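Local atomic coordinates of malyl-CoA lyase/beta-methylmalyl-CoA lyase (Methylobacterium extorquens, PDB entry 5UGR), a protein that is a magnesium-binding lyase of the HpcH/HpaI aldolase/citrate lyase family, built on a TIM barrel and assembled from several copies of the chain. Residues 156-161 and 220-225; 100-105 and 133-138; 182-187 and 200-205. All blocks are in the same frame, centred on the assembly; numbering follows the deposited sequence.

Contact 1 (156-161 and 220-225); sequences KRLEAM and YGLRPI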
ATOM      1  N   LYS A 156       4.600 -16.992  -9.405  1.00 14.16           N
ATOM      2  CA  LYS A 156       5.581 -18.051  -9.152  1.00 15.70           C
ATOM      3  C   LYS A 156       6.196 -18.604 -10.433  1.00 14.14           C
ATOM      4  O   LYS A 156       7.283 -19.217 -10.391  1.00 15.29           O
ATOM      5  CB  LYS A 156       4.925 -19.172  -8.342  1.00 18.97           C
ATOM      6  CG  LYS A 156       4.676 -18.769  -6.894  1.00 25.58           C
ATOM      7  CD  LYS A 156       4.155 -19.955  -6.054  1.00 36.90           C
ATOM      8  CE  LYS A 156       2.756 -20.429  -6.416  1.00 39.98           C
ATOM      9  NZ  LYS A 156       1.679 -19.376  -6.241  1.00 47.11           N
ATOM     10  N   ARG A 157       5.521 -18.366 -11.574  1.00 13.25           N
ATOM     11  CA  ARG A 157       6.075 -18.736 -12.871  1.00 13.68           C
ATOM     12  C   ARG A 157       7.112 -17.825 -13.402  1.00 11.89           C
ATOM     13  O   ARG A 157       7.800 -18.175 -14.356  1.00 13.83           O
ATOM     14  CB  ARG A 157       4.995 -18.871 -13.938  1.00 13.20           C
ATOM     15  CG  ARG A 157       3.869 -19.847 -13.653  1.00 13.97           C
ATOM     16  CD  ARG A 157       2.862 -19.858 -14.791  1.00 14.05           C
ATOM     17  NE  ARG A 157       1.741 -20.717 -14.542  1.00 14.94           N
ATOM     18  CZ  ARG A 157       1.653 -22.006 -14.873  1.00 15.91           C
ATOM     19  NH1 ARG A 157       2.628 -22.621 -15.530  1.00 16.44           N
ATOM     20  NH2 ARG A 157       0.543 -22.661 -14.555  1.00 17.37           N
ATOM     21  N   LEU A 158       7.195 -16.595 -12.861  1.00 11.99           N
ATOM     22  CA  LEU A 158       8.060 -15.605 -13.451  1.00 11.88           C
ATOM     23  C   LEU A 158       9.523 -15.957 -13.230  1.00 12.41           C
ATOM     24  O   LEU A 158       9.955 -16.244 -12.106  1.00 14.62           O
ATOM     25  CB  LEU A 158       7.746 -14.209 -12.876  1.00 13.11           C
ATOM     26  CG  LEU A 158       8.435 -13.023 -13.545  1.00 13.42           C
ATOM     27  CD1 LEU A 158       8.117 -12.966 -15.023  1.00 14.38           C
ATOM     28  CD2 LEU A 158       7.965 -11.723 -12.864  1.00 14.84           C
ATOM     29  N   GLU A 159      10.274 -15.950 -14.325  1.00 11.68           N
ATOM     30  CA  GLU A 159      11.688 -16.279 -14.354  1.00 12.68           C
ATOM     31  C   GLU A 159      12.642 -15.200 -14.824  1.00 11.56           C
ATOM     32  O   GLU A 159      13.832 -15.261 -14.471  1.00 13.82           O
ATOM     33  CB  GLU A 159      11.973 -17.493 -15.255  1.00 13.61           C
ATOM     34  CG  GLU A 159      11.172 -18.725 -14.926  1.00 13.77           C
ATOM     35  CD  GLU A 159      11.539 -19.921 -15.821  1.00 14.30           C
ATOM     36  OE1 GLU A 159      10.678 -20.842 -15.912  1.00 16.48           O
ATOM     37  OE2 GLU A 159      12.656 -19.903 -16.410  1.00 15.30           O
ATOM     38  N   ALA A 160      12.169 -14.220 -15.589  1.00 11.98           N
ATOM     39  CA  ALA A 160      13.085 -13.348 -16.349  1.00 12.12           C
ATOM     40  C   ALA A 160      12.334 -12.110 -16.806  1.00 13.41           C
ATOM     41  O   ALA A 160      11.113 -12.157 -17.001  1.00 12.91           O
ATOM     42  CB  ALA A 160      13.608 -14.098 -17.562  1.00 12.82           C
ATOM     43  N   MET A 161      13.088 -11.025 -17.001  1.00 12.54           N
ATOM     44  CA  MET A 161      12.558  -9.803 -17.607  0.50 12.22           C
ATOM     45  C   MET A 161      13.504  -9.399 -18.731  1.00 13.07           C
ATOM     46  O   MET A 161      14.735  -9.433 -18.537  1.00 13.52           O
ATOM     47  CB  MET A 161      12.451  -8.639 -16.597  0.50 12.46           C
ATOM     48  CG  MET A 161      11.903  -8.986 -15.228  0.50 15.10           C
ATOM     49  SD  MET A 161      11.718  -7.564 -14.096  0.50 18.22           S
ATOM     50  CE  MET A 161       9.958  -7.726 -13.976  0.50 14.71           C
ATOM     51  N   TYR A 220      14.545 -10.093  -6.675  1.00 12.78           N
ATOM     52  CA  TYR A 220      13.426 -11.013  -6.606  1.00 13.16           C
ATOM     53  C   TYR A 220      13.648 -12.338  -7.365  1.00 12.98           C
ATOM     54  O   TYR A 220      12.667 -13.094  -7.570  1.00 17.44           O
ATOM     55  CB  TYR A 220      12.140 -10.286  -6.948  1.00 14.60           C
ATOM     56  CG  TYR A 220      11.855  -9.165  -5.970  1.00 13.94           C
ATOM     57  CD1 TYR A 220      11.677  -9.438  -4.609  1.00 15.64           C
ATOM     58  CD2 TYR A 220      11.781  -7.857  -6.380  1.00 13.92           C
ATOM     59  CE1 TYR A 220      11.446  -8.414  -3.715  1.00 15.17           C
ATOM     60  CE2 TYR A 220      11.541  -6.811  -5.497  1.00 14.11           C
ATOM     61  CZ  TYR A 220      11.351  -7.093  -4.157  1.00 15.08           C
ATOM     62  OH  TYR A 220      11.131  -6.078  -3.242  1.00 16.04           O
ATOM     63  N   GLY A 221      14.921 -12.630  -7.693  1.00 13.93           N
ATOM     64  CA  GLY A 221      15.312 -13.966  -8.168  1.00 14.46           C
ATOM     65  C   GLY A 221      15.168 -14.252  -9.657  1.00 14.39           C
ATOM     66  O   GLY A 221      15.118 -15.422 -10.047  1.00 16.97           O
ATOM     67  N   LEU A 222      15.050 -13.193 -10.447  1.00 12.55           N
ATOM     68  CA  LEU A 222      14.839 -13.316 -11.891  1.00 12.22           C
ATOM     69  C   LEU A 222      16.099 -13.065 -12.710  1.00 13.02           C
ATOM     70  O   LEU A 222      17.013 -12.387 -12.279  1.00 14.48           O
ATOM     71  CB  LEU A 222      13.773 -12.319 -12.334  1.00 12.32           C
ATOM     72  CG  LEU A 222      12.497 -12.236 -11.507  1.00 12.85           C
ATOM     73  CD1 LEU A 222      11.548 -11.172 -12.035  1.00 14.01           C
ATOM     74  CD2 LEU A 222      11.807 -13.568 -11.379  1.00 14.21           C
ATOM     75  N   ARG A 223      16.089 -13.543 -13.974  1.00 11.86           N
ATOM     76  CA  ARG A 223      17.158 -13.276 -14.943  1.00 12.72           C
ATOM     77  C   ARG A 223      16.939 -11.912 -15.612  1.00 12.88           C
ATOM     78  O   ARG A 223      15.888 -11.741 -16.230  1.00 12.77           O
ATOM     79  CB  ARG A 223      17.201 -14.373 -16.007  1.00 14.27           C
ATOM     80  CG  ARG A 223      17.346 -15.791 -15.490  1.00 15.69           C
ATOM     81  CD  ARG A 223      17.504 -16.781 -16.623  1.00 17.49           C
ATOM     82  NE  ARG A 223      16.324 -17.031 -17.408  1.00 15.34           N
ATOM     83  CZ  ARG A 223      15.363 -17.913 -17.091  1.00 14.53           C
ATOM     84  NH1 ARG A 223      14.344 -18.119 -17.963  1.00 15.98           N
ATOM     85  NH2 ARG A 223      15.386 -18.557 -15.921  1.00 18.16           N
ATOM     86  N   PRO A 224      17.930 -10.999 -15.553  1.00 13.63           N
ATOM     87  CA  PRO A 224      17.826  -9.755 -16.311  1.00 13.98           C
ATOM     88  C   PRO A 224      18.440  -9.940 -17.705  1.00 13.27           C
ATOM     89  O   PRO A 224      19.642 -10.266 -17.827  1.00 13.21           O
ATOM     90  CB  PRO A 224      18.666  -8.777 -15.484  1.00 13.45           C
ATOM     91  CG  PRO A 224      19.512  -9.574 -14.545  1.00 16.17           C
ATOM     92  CD  PRO A 224      19.129 -11.018 -14.675  1.00 15.07           C
ATOM     93  N   ILE A 225      17.604  -9.655 -18.722  1.00 12.38           N
ATOM     94  CA  ILE A 225      17.960  -9.884 -20.126  1.00 13.35           C
ATOM     95  C   ILE A 225      17.840  -8.570 -20.874  1.00 12.14           C
ATOM     96  O   ILE A 225      16.835  -7.844 -20.747  1.00 12.75           O
ATOM     97  CB  ILE A 225      17.029 -10.948 -20.792  1.00 13.54           C
ATOM     98  CG1 ILE A 225      16.955 -12.216 -19.928  1.00 13.21           C
ATOM     99  CG2 ILE A 225      17.510 -11.228 -22.199  1.00 13.58           C
ATOM    100  CD1 ILE A 225      18.240 -12.947 -19.718  1.00 15.18           C
TER
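Leu158 meets Leu222 where strands 158-163 and 223-226, the sixth and seventh of the TIM barrel, come together in parallel. The two leucine side chains cross at about a right angle, with Leu158 CD2 3.7 Å from Leu222 CD1, while Leu222 CD2 rests 3.3 Å from Leu158 O. At Glu159 the backbone and the side chain both engage Arg223. Arg223 N donates to Glu159 O at 2.9 Å, and with CG anti to the carbonyl carbon in both (chi1 -54° and -55°), the two side chains lie side by side, pointing the same way. Their end groups are turned steeply, the carboxylate and guanidinium planes 77° apart. Glu159 OE2 lies in the guanidinium plane and takes both NH1 (2.9 Å) and NH2 (3.1 Å) of Arg223 on its anti side. Arg12 forms a further salt bridge to this oxygen, and Arg223 NE donates to His14 ND1, so each partner has a second polar contact. Ala160 pairs with Arg223 and shares its face of the sheet, Ala160 CB 3.9 Å from Arg223 CB. Met161 N donates to Arg223 O at 3.0 Å, and Met161 O receives Ile225 N at 2.9 Å.

Contact 2 (100-105 and 133-138); sequences DMILIP and IGFEVL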
ATOM      1  N   ASP A 100       8.043 -24.355 -23.513  1.00 14.84           N
ATOM      2  CA  ASP A 100       8.590 -24.184 -22.188  1.00 13.57           C
ATOM      3  C   ASP A 100       8.105 -22.907 -21.454  1.00 14.60           C
ATOM      4  O   ASP A 100       7.923 -22.930 -20.217  1.00 14.86           O
ATOM      5  CB  ASP A 100      10.114 -24.150 -22.227  1.00 14.58           C
ATOM      6  CG  ASP A 100      10.726 -25.457 -22.760  1.00 15.47           C
ATOM      7  OD1 ASP A 100      10.358 -26.536 -22.206  1.00 16.38           O
ATOM      8  OD2 ASP A 100      11.551 -25.350 -23.696  1.00 16.76           O
ATOM      9  N   MET A 101       7.940 -21.818 -22.220  1.00 13.71           N
ATOM     10  CA  MET A 101       7.702 -20.525 -21.597  1.00 13.73           C
ATOM     11  C   MET A 101       6.834 -19.646 -22.470  1.00 13.39           C
ATOM     12  O   MET A 101       6.736 -19.851 -23.684  1.00 14.26           O
ATOM     13  CB  MET A 101       9.028 -19.795 -21.347  1.00 14.13           C
ATOM     14  CG  MET A 101       9.951 -20.495 -20.306  1.00 16.45           C
ATOM     15  SD  MET A 101      11.403 -19.504 -19.881  1.00 17.17           S
ATOM     16  CE  MET A 101      10.581 -18.213 -18.929  1.00 16.81           C
ATOM     17  N   ILE A 102       6.231 -18.652 -21.818  1.00 13.06           N
ATOM     18  CA  ILE A 102       5.503 -17.584 -22.517  1.00 13.38           C
ATOM     19  C   ILE A 102       6.157 -16.234 -22.184  1.00 12.51           C
ATOM     20  O   ILE A 102       6.461 -15.982 -20.995  1.00 12.69           O
ATOM     21  CB  ILE A 102       4.017 -17.572 -22.089  1.00 12.43           C
ATOM     22  CG1 ILE A 102       3.303 -18.817 -22.640  1.00 13.93           C
ATOM     23  CG2 ILE A 102       3.319 -16.301 -22.556  1.00 13.65           C
ATOM     24  CD1 ILE A 102       1.905 -19.052 -22.114  1.00 16.59           C
ATOM     25  N   LEU A 103       6.441 -15.480 -23.230  1.00 12.66           N
ATOM     26  CA  LEU A 103       6.952 -14.111 -23.156  1.00 11.46           C
ATOM     27  C   LEU A 103       5.729 -13.174 -23.312  1.00 13.13           C
ATOM     28  O   LEU A 103       5.059 -13.145 -24.354  1.00 13.19           O
ATOM     29  CB  LEU A 103       8.023 -13.847 -24.213  1.00 13.15           C
ATOM     30  CG  LEU A 103       8.476 -12.413 -24.434  1.00 13.64           C
ATOM     31  CD1 LEU A 103       8.907 -11.766 -23.115  1.00 13.98           C
ATOM     32  CD2 LEU A 103       9.619 -12.392 -25.434  1.00 14.19           C
ATOM     33  N   ILE A 104       5.436 -12.444 -22.228  1.00 12.30           N
ATOM     34  CA  ILE A 104       4.271 -11.585 -22.149  1.00 12.00           C
ATOM     35  C   ILE A 104       4.774 -10.163 -22.497  1.00 11.65           C
ATOM     36  O   ILE A 104       5.652  -9.628 -21.808  1.00 12.12           O
ATOM     37  CB  ILE A 104       3.635 -11.545 -20.761  1.00 12.83           C
ATOM     38  CG1 ILE A 104       3.338 -12.949 -20.237  1.00 12.92           C
ATOM     39  CG2 ILE A 104       2.364 -10.706 -20.778  1.00 13.28           C
ATOM     40  CD1 ILE A 104       2.964 -12.998 -18.759  1.00 13.64           C
ATOM     41  N   PRO A 105       4.237  -9.534 -23.545  1.00 11.49           N
ATOM     42  CA  PRO A 105       4.693  -8.220 -23.985  1.00 12.93           C
ATOM     43  C   PRO A 105       4.035  -7.059 -23.227  1.00 12.72           C
ATOM     44  O   PRO A 105       2.926  -7.210 -22.666  1.00 12.04           O
ATOM     45  CB  PRO A 105       4.290  -8.203 -25.477  1.00 14.82           C
ATOM     46  CG  PRO A 105       2.974  -8.946 -25.447  1.00 13.84           C
ATOM     47  CD  PRO A 105       3.193 -10.065 -24.464  1.00 12.55           C
ATOM     48  N   ILE A 133       4.759 -24.357 -17.407  1.00 15.34           N
ATOM     49  CA  ILE A 133       5.311 -23.249 -18.220  1.00 14.22           C
ATOM     50  C   ILE A 133       5.843 -22.135 -17.307  1.00 13.73           C
ATOM     51  O   ILE A 133       5.235 -21.800 -16.280  1.00 15.49           O
ATOM     52  CB  ILE A 133       4.210 -22.722 -19.162  1.00 15.48           C
ATOM     53  CG1 ILE A 133       4.077 -23.662 -20.369  1.00 17.52           C
ATOM     54  CG2 ILE A 133       4.398 -21.255 -19.576  1.00 16.29           C
ATOM     55  CD1 ILE A 133       2.787 -23.425 -21.148  1.00 19.65           C
ATOM     56  N   GLY A 134       6.970 -21.548 -17.704  1.00 13.38           N
ATOM     57  CA  GLY A 134       7.504 -20.360 -17.034  1.00 13.06           C
ATOM     58  C   GLY A 134       7.159 -19.116 -17.823  1.00 12.65           C
ATOM     59  O   GLY A 134       6.904 -19.186 -19.010  1.00 13.74           O
ATOM     60  N   PHE A 135       7.297 -17.969 -17.171  1.00 11.49           N
ATOM     61  CA  PHE A 135       7.046 -16.687 -17.794  1.00 11.83           C
ATOM     62  C   PHE A 135       8.323 -15.831 -17.895  1.00 11.99           C
ATOM     63  O   PHE A 135       9.168 -15.756 -16.947  1.00 12.66           O
ATOM     64  CB  PHE A 135       6.008 -15.863 -17.053  1.00 12.56           C
ATOM     65  CG  PHE A 135       4.596 -16.408 -17.043  1.00 12.81           C
ATOM     66  CD1 PHE A 135       4.122 -17.308 -17.999  1.00 13.26           C
ATOM     67  CD2 PHE A 135       3.690 -15.916 -16.145  1.00 13.34           C
ATOM     68  CE1 PHE A 135       2.803 -17.705 -18.006  1.00 14.21           C
ATOM     69  CE2 PHE A 135       2.355 -16.308 -16.169  1.00 13.36           C
ATOM     70  CZ  PHE A 135       1.914 -17.233 -17.110  1.00 14.84           C
ATOM     71  N   GLU A 136       8.407 -15.101 -18.990  1.00 12.62           N
ATOM     72  CA  GLU A 136       9.325 -13.973 -19.133  1.00 12.22           C
ATOM     73  C   GLU A 136       8.411 -12.769 -19.413  1.00 11.43           C
ATOM     74  O   GLU A 136       7.411 -12.876 -20.109  1.00 12.26           O
ATOM     75  CB  GLU A 136      10.292 -14.169 -20.307  1.00 13.72           C
ATOM     76  CG  GLU A 136      11.270 -13.028 -20.553  1.00 13.08           C
ATOM     77  CD  GLU A 136      12.228 -13.385 -21.735  1.00 14.39           C
ATOM     78  OE1 GLU A 136      12.831 -14.500 -21.665  1.00 15.22           O
ATOM     79  OE2 GLU A 136      12.306 -12.554 -22.704  1.00 14.39           O
ATOM     80  N   VAL A 137       8.760 -11.610 -18.846  1.00 11.42           N
ATOM     81  CA  VAL A 137       8.034 -10.373 -19.118  1.00 12.86           C
ATOM     82  C   VAL A 137       8.901  -9.392 -19.841  1.00 12.89           C
ATOM     83  O   VAL A 137      10.077  -9.240 -19.547  1.00 14.21           O
ATOM     84  CB  VAL A 137       7.445  -9.768 -17.842  1.00 16.70           C
ATOM     85  CG1 VAL A 137       6.373 -10.640 -17.235  1.00 16.33           C
ATOM     86  CG2 VAL A 137       8.470  -9.369 -16.916  1.00 21.60           C
ATOM     87  N   LEU A 138       8.304  -8.709 -20.792  1.00 12.30           N
ATOM     88  CA  LEU A 138       8.938  -7.579 -21.458  1.00 12.29           C
ATOM     89  C   LEU A 138       8.596  -6.285 -20.738  1.00 12.21           C
ATOM     90  O   LEU A 138       7.388  -5.960 -20.554  1.00 12.83           O
ATOM     91  CB  LEU A 138       8.474  -7.503 -22.911  1.00 13.91           C
ATOM     92  CG  LEU A 138       9.480  -7.969 -23.937  1.00 13.14           C
ATOM     93  CD1 LEU A 138       8.812  -8.462 -25.200  1.00 14.80           C
ATOM     94  CD2 LEU A 138      10.497  -6.900 -24.223  1.00 14.00           C
TER
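Residues 101-104 and 134-138 run parallel, their axes 4.7 Å apart at an angle of 22°, in a ladder of five backbone hydrogen bonds from Gly134 N to Asp100 O through to Leu138 N to Ile104 O. Met101, Leu103 and Glu136 occupy one face. The Met101 chain bends at its last torsion (chi3 71°), which swings CE over Gly134 to within 3.4 Å of Phe135 C; with no side chain on Gly134, the methyl can settle against the backbone. Leu103 CD1 packs 3.5 Å from Glu136 OE2 and 3.9 Å from Leu138 CD1. The Glu136 chain is fully extended past this leucine, and its OE2 is hydrogen-bonded to Ser162 OG. The other face belongs to Ile102, Ile104, Phe135 and Val137. Here Ile104 CD1 sits over the Phe135 ring in a CH-pi contact, 4.2 Å from its centroid and 18° off the normal, and Ile102 CB approaches Phe135 CD1 at 4.1 Å. Thr120 of helix 110-127 touches both Ile102 and Phe135, so this face looks out to the helical layer. Such pairing is that of a beta-alpha-beta unit in a TIM barrel, whose second strand leads at its C-terminal end to Glu140, a magnesium ligand together with Asp45 and Asp167.

Contact 3 (182-187 and 200-205); sequences VNADYS and THWQDP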
ATOM      1  N   VAL A 182      23.376   4.294 -29.142  1.00 15.63           N
ATOM      2  CA  VAL A 182      23.721   5.496 -28.418  1.00 14.77           C
ATOM      3  C   VAL A 182      23.367   6.762 -29.268  1.00 15.83           C
ATOM      4  O   VAL A 182      22.774   6.664 -30.374  1.00 19.31           O
ATOM      5  CB  VAL A 182      25.161   5.424 -27.919  1.00 16.41           C
ATOM      6  CG1 VAL A 182      25.278   4.301 -26.889  1.00 20.11           C
ATOM      7  CG2 VAL A 182      26.100   5.239 -29.077  1.00 18.95           C
ATOM      8  N   ASN A 183      23.649   7.921 -28.712  1.00 15.89           N
ATOM      9  CA  ASN A 183      23.159   9.162 -29.295  1.00 16.67           C
ATOM     10  C   ASN A 183      24.115  10.300 -29.006  1.00 15.39           C
ATOM     11  O   ASN A 183      24.375  10.588 -27.811  1.00 15.51           O
ATOM     12  CB  ASN A 183      21.781   9.443 -28.663  1.00 16.97           C
ATOM     13  CG  ASN A 183      21.007  10.564 -29.317  1.00 18.53           C
ATOM     14  OD1 ASN A 183      19.725  10.544 -29.367  1.00 24.27           O
ATOM     15  ND2 ASN A 183      21.683  11.493 -29.842  1.00 15.36           N
ATOM     16  N   ALA A 184      24.697  10.905 -30.023  1.00 17.69           N
ATOM     17  CA  ALA A 184      25.630  12.024 -29.818  1.00 17.33           C
ATOM     18  C   ALA A 184      25.078  13.162 -28.948  1.00 16.27           C
ATOM     19  O   ALA A 184      25.844  13.877 -28.329  1.00 17.04           O
ATOM     20  CB  ALA A 184      26.035  12.613 -31.152  1.00 19.25           C
ATOM     21  N   ASP A 185      23.757  13.346 -28.982  1.00 14.23           N
ATOM     22  CA  ASP A 185      23.103  14.368 -28.156  1.00 13.97           C
ATOM     23  C   ASP A 185      22.977  13.959 -26.699  1.00 15.20           C
ATOM     24  O   ASP A 185      22.784  14.840 -25.842  1.00 14.87           O
ATOM     25  CB  ASP A 185      21.718  14.733 -28.663  1.00 16.30           C
ATOM     26  CG  ASP A 185      21.733  15.555 -29.953  1.00 20.94           C
ATOM     27  OD1 ASP A 185      22.717  16.238 -30.316  1.00 23.25           O
ATOM     28  OD2 ASP A 185      20.682  15.556 -30.592  1.00 32.77           O
ATOM     29  N   TYR A 186      23.042  12.658 -26.407  1.00 13.22           N
ATOM     30  CA  TYR A 186      22.920  12.236 -24.999  1.00 13.46           C
ATOM     31  C   TYR A 186      24.367  12.197 -24.473  1.00 12.32           C
ATOM     32  O   TYR A 186      25.057  11.156 -24.433  1.00 13.94           O
ATOM     33  CB  TYR A 186      22.186  10.908 -24.833  1.00 12.99           C
ATOM     34  CG  TYR A 186      21.740  10.734 -23.402  1.00 12.71           C
ATOM     35  CD1 TYR A 186      20.842  11.599 -22.832  1.00 14.63           C
ATOM     36  CD2 TYR A 186      22.281   9.756 -22.572  1.00 14.52           C
ATOM     37  CE1 TYR A 186      20.477  11.545 -21.505  1.00 14.77           C
ATOM     38  CE2 TYR A 186      21.935   9.687 -21.241  1.00 14.80           C
ATOM     39  CZ  TYR A 186      21.016  10.570 -20.694  1.00 13.82           C
ATOM     40  OH  TYR A 186      20.629  10.499 -19.376  1.00 14.59           O
ATOM     41  N   SER A 187      24.831  13.410 -24.109  1.00 14.48           N
ATOM     42  CA  SER A 187      26.236  13.693 -23.863  1.00 12.56           C
ATOM     43  C   SER A 187      26.316  14.917 -23.002  1.00 14.32           C
ATOM     44  O   SER A 187      25.377  15.718 -22.943  1.00 15.58           O
ATOM     45  CB  SER A 187      26.974  13.905 -25.209  1.00 13.79           C
ATOM     46  OG  SER A 187      26.472  15.002 -25.946  1.00 15.10           O
ATOM     47  N   THR A 200      33.166  16.651 -25.407  1.00 15.31           N
ATOM     48  CA  THR A 200      31.825  16.063 -25.403  1.00 14.95           C
ATOM     49  C   THR A 200      32.001  14.603 -24.983  1.00 15.01           C
ATOM     50  O   THR A 200      32.558  13.788 -25.742  1.00 17.61           O
ATOM     51  CB  THR A 200      31.149  16.217 -26.768  1.00 15.08           C
ATOM     52  OG1 THR A 200      30.957  17.622 -27.042  1.00 16.91           O
ATOM     53  CG2 THR A 200      29.816  15.482 -26.815  1.00 17.71           C
ATOM     54  N   HIS A 201      31.453  14.275 -23.819  1.00 14.10           N
ATOM     55  CA  HIS A 201      31.518  12.920 -23.269  1.00 13.22           C
ATOM     56  C   HIS A 201      30.140  12.262 -23.321  1.00 13.79           C
ATOM     57  O   HIS A 201      29.161  12.755 -22.747  1.00 14.40           O
ATOM     58  CB  HIS A 201      32.082  12.915 -21.864  1.00 14.38           C
ATOM     59  CG  HIS A 201      33.528  13.315 -21.831  1.00 14.86           C
ATOM     60  ND1 HIS A 201      34.169  13.658 -20.677  1.00 15.65           N
ATOM     61  CD2 HIS A 201      34.467  13.359 -22.806  1.00 17.48           C
ATOM     62  CE1 HIS A 201      35.425  13.950 -20.935  1.00 17.26           C
ATOM     63  NE2 HIS A 201      35.636  13.767 -22.219  1.00 18.44           N
ATOM     64  N   TRP A 202      30.058  11.186 -24.083  1.00 14.23           N
ATOM     65  CA  TRP A 202      28.782  10.535 -24.320  1.00 13.30           C
ATOM     66  C   TRP A 202      28.328   9.771 -23.097  1.00 12.66           C
ATOM     67  O   TRP A 202      29.153   9.226 -22.342  1.00 15.68           O
ATOM     68  CB  TRP A 202      28.819   9.636 -25.553  1.00 15.19           C
ATOM     69  CG  TRP A 202      29.060  10.324 -26.867  1.00 14.96           C
ATOM     70  CD1 TRP A 202      29.911  11.358 -27.129  1.00 15.83           C
ATOM     71  CD2 TRP A 202      28.525   9.918 -28.127  1.00 14.76           C
ATOM     72  NE1 TRP A 202      29.943  11.611 -28.480  1.00 16.79           N
ATOM     73  CE2 TRP A 202      29.104  10.737 -29.122  1.00 15.30           C
ATOM     74  CE3 TRP A 202      27.628   8.931 -28.512  1.00 15.70           C
ATOM     75  CZ2 TRP A 202      28.773  10.607 -30.472  1.00 17.51           C
ATOM     76  CZ3 TRP A 202      27.314   8.803 -29.863  1.00 18.28           C
ATOM     77  CH2 TRP A 202      27.879   9.635 -30.811  1.00 17.83           C
ATOM     78  N   GLN A 203      27.028   9.793 -22.870  1.00 13.49           N
ATOM     79  CA  GLN A 203      26.400   9.099 -21.755  1.00 13.67           C
ATOM     80  C   GLN A 203      25.554   7.948 -22.264  1.00 14.36           C
ATOM     81  O   GLN A 203      25.371   7.778 -23.476  1.00 14.81           O
ATOM     82  CB  GLN A 203      25.538  10.072 -20.921  1.00 13.98           C
ATOM     83  CG  GLN A 203      26.255  11.333 -20.502  1.00 17.70           C
ATOM     84  CD  GLN A 203      27.412  11.134 -19.639  1.00 19.42           C
ATOM     85  OE1 GLN A 203      27.332  10.490 -18.591  1.00 23.98           O
ATOM     86  NE2 GLN A 203      28.607  11.719 -20.106  1.00 20.75           N
ATOM     87  N   ASP A 204      25.011   7.167 -21.329  1.00 14.82           N
ATOM     88  CA  ASP A 204      24.266   5.947 -21.679  1.00 13.80           C
ATOM     89  C   ASP A 204      22.779   6.238 -21.549  1.00 14.09           C
ATOM     90  O   ASP A 204      22.262   6.294 -20.443  1.00 13.72           O
ATOM     91  CB  ASP A 204      24.695   4.822 -20.748  1.00 13.87           C
ATOM     92  CG  ASP A 204      24.014   3.502 -21.021  1.00 14.36           C
ATOM     93  OD1 ASP A 204      23.077   3.443 -21.827  1.00 14.82           O
ATOM     94  OD2 ASP A 204      24.444   2.515 -20.377  1.00 15.50           O
ATOM     95  N   PRO A 205      22.045   6.314 -22.684  1.00 12.15           N
ATOM     96  CA  PRO A 205      20.623   6.662 -22.615  1.00 13.71           C
ATOM     97  C   PRO A 205      19.761   5.616 -21.934  1.00 13.26           C
ATOM     98  O   PRO A 205      18.628   5.911 -21.554  1.00 15.11           O
ATOM     99  CB  PRO A 205      20.201   6.803 -24.072  1.00 15.66           C
ATOM    100  CG  PRO A 205      21.266   6.205 -24.841  1.00 18.57           C
ATOM    101  CD  PRO A 205      22.505   6.065 -24.044  1.00 13.49           C
TER
HETATM  102  O   HOH W   1      25.017   8.396 -26.076  1.00 16.01           O
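Trp202 lies across the turn formed by residues 183-186, and its indole carries much of the contact. CB leaves the backbone on the same face as the side chain of Ser187, and CG stands anti to the carbonyl carbon (chi1 -64°), which brings the indole against the turn, with one face on Ala184. Near the start of the indole, CD1 passes Ser187 CB at 4.3 Å. Further out, CE3 approaches the backbone oxygen Asn183 O at 3.7 Å. The six-membered ring then spreads beneath Ala184: the CA of Ala184 stands 3.4 Å from the ring centroid and only 12° off the normal, a CH-pi contact over the face, while Ala184 CB lies 3.5 Å from CZ2. Ala184 CA also lies over CE2 and CH2, and Ala184 N over CZ3. At the far rim, Trp202 CZ3 meets Val182 CG2 at 3.8 Å, and this methyl comes in near the ring plane, at the edge.

The platform is a type I beta turn from Asn183 to Tyr186 that leads into a two-stranded antiparallel hairpin, strands 187-189 and 200-202, in which Ser187 and Trp202 form a non-hydrogen-bonded pair. Ser187 OG donates to Ala184 O at 2.7 Å, tying the first strand back to the turn. Beyond the pair, Gln203 N donates to Tyr186 O at 2.9 Å. The Tyr186 ring packs obliquely against the chain that follows, with CE2 3.6 Å from Gln203 CB and CD2 beside Pro205. A water accepts from Asn183 N and donates to Gln203 O, bridging the two segments. The hairpin also joins subunits. His201 ND1 accepts from Trp202 N of a neighbouring subunit, and Gln203 NE2, besides its bond to His201 O in its own chain, donates to Trp202 O of that same neighbour.

In the fold
Contacts 1 and 2 belong to one parallel eight-stranded barrel and touch each other, their centres 9 Å apart. Contact 2 joins the fourth strand to the fifth and contact 1 the sixth to the seventh; strands 134-139 and 158-163, neighbours in the sheet, carry the wall between them, and Arg157 reaches back to Ile133 O. Contact 2 closes before contact 1 opens along the chain. Contact 3 falls within the 58 residues that separate the two halves of contact 1, yet its centre is 30 Å from contact 1 and 33 Å from contact 2. Within the connection between the sixth and seventh strands, the hairpin 187-189/200-202 thus stands away from the barrel and meets neighbouring subunits.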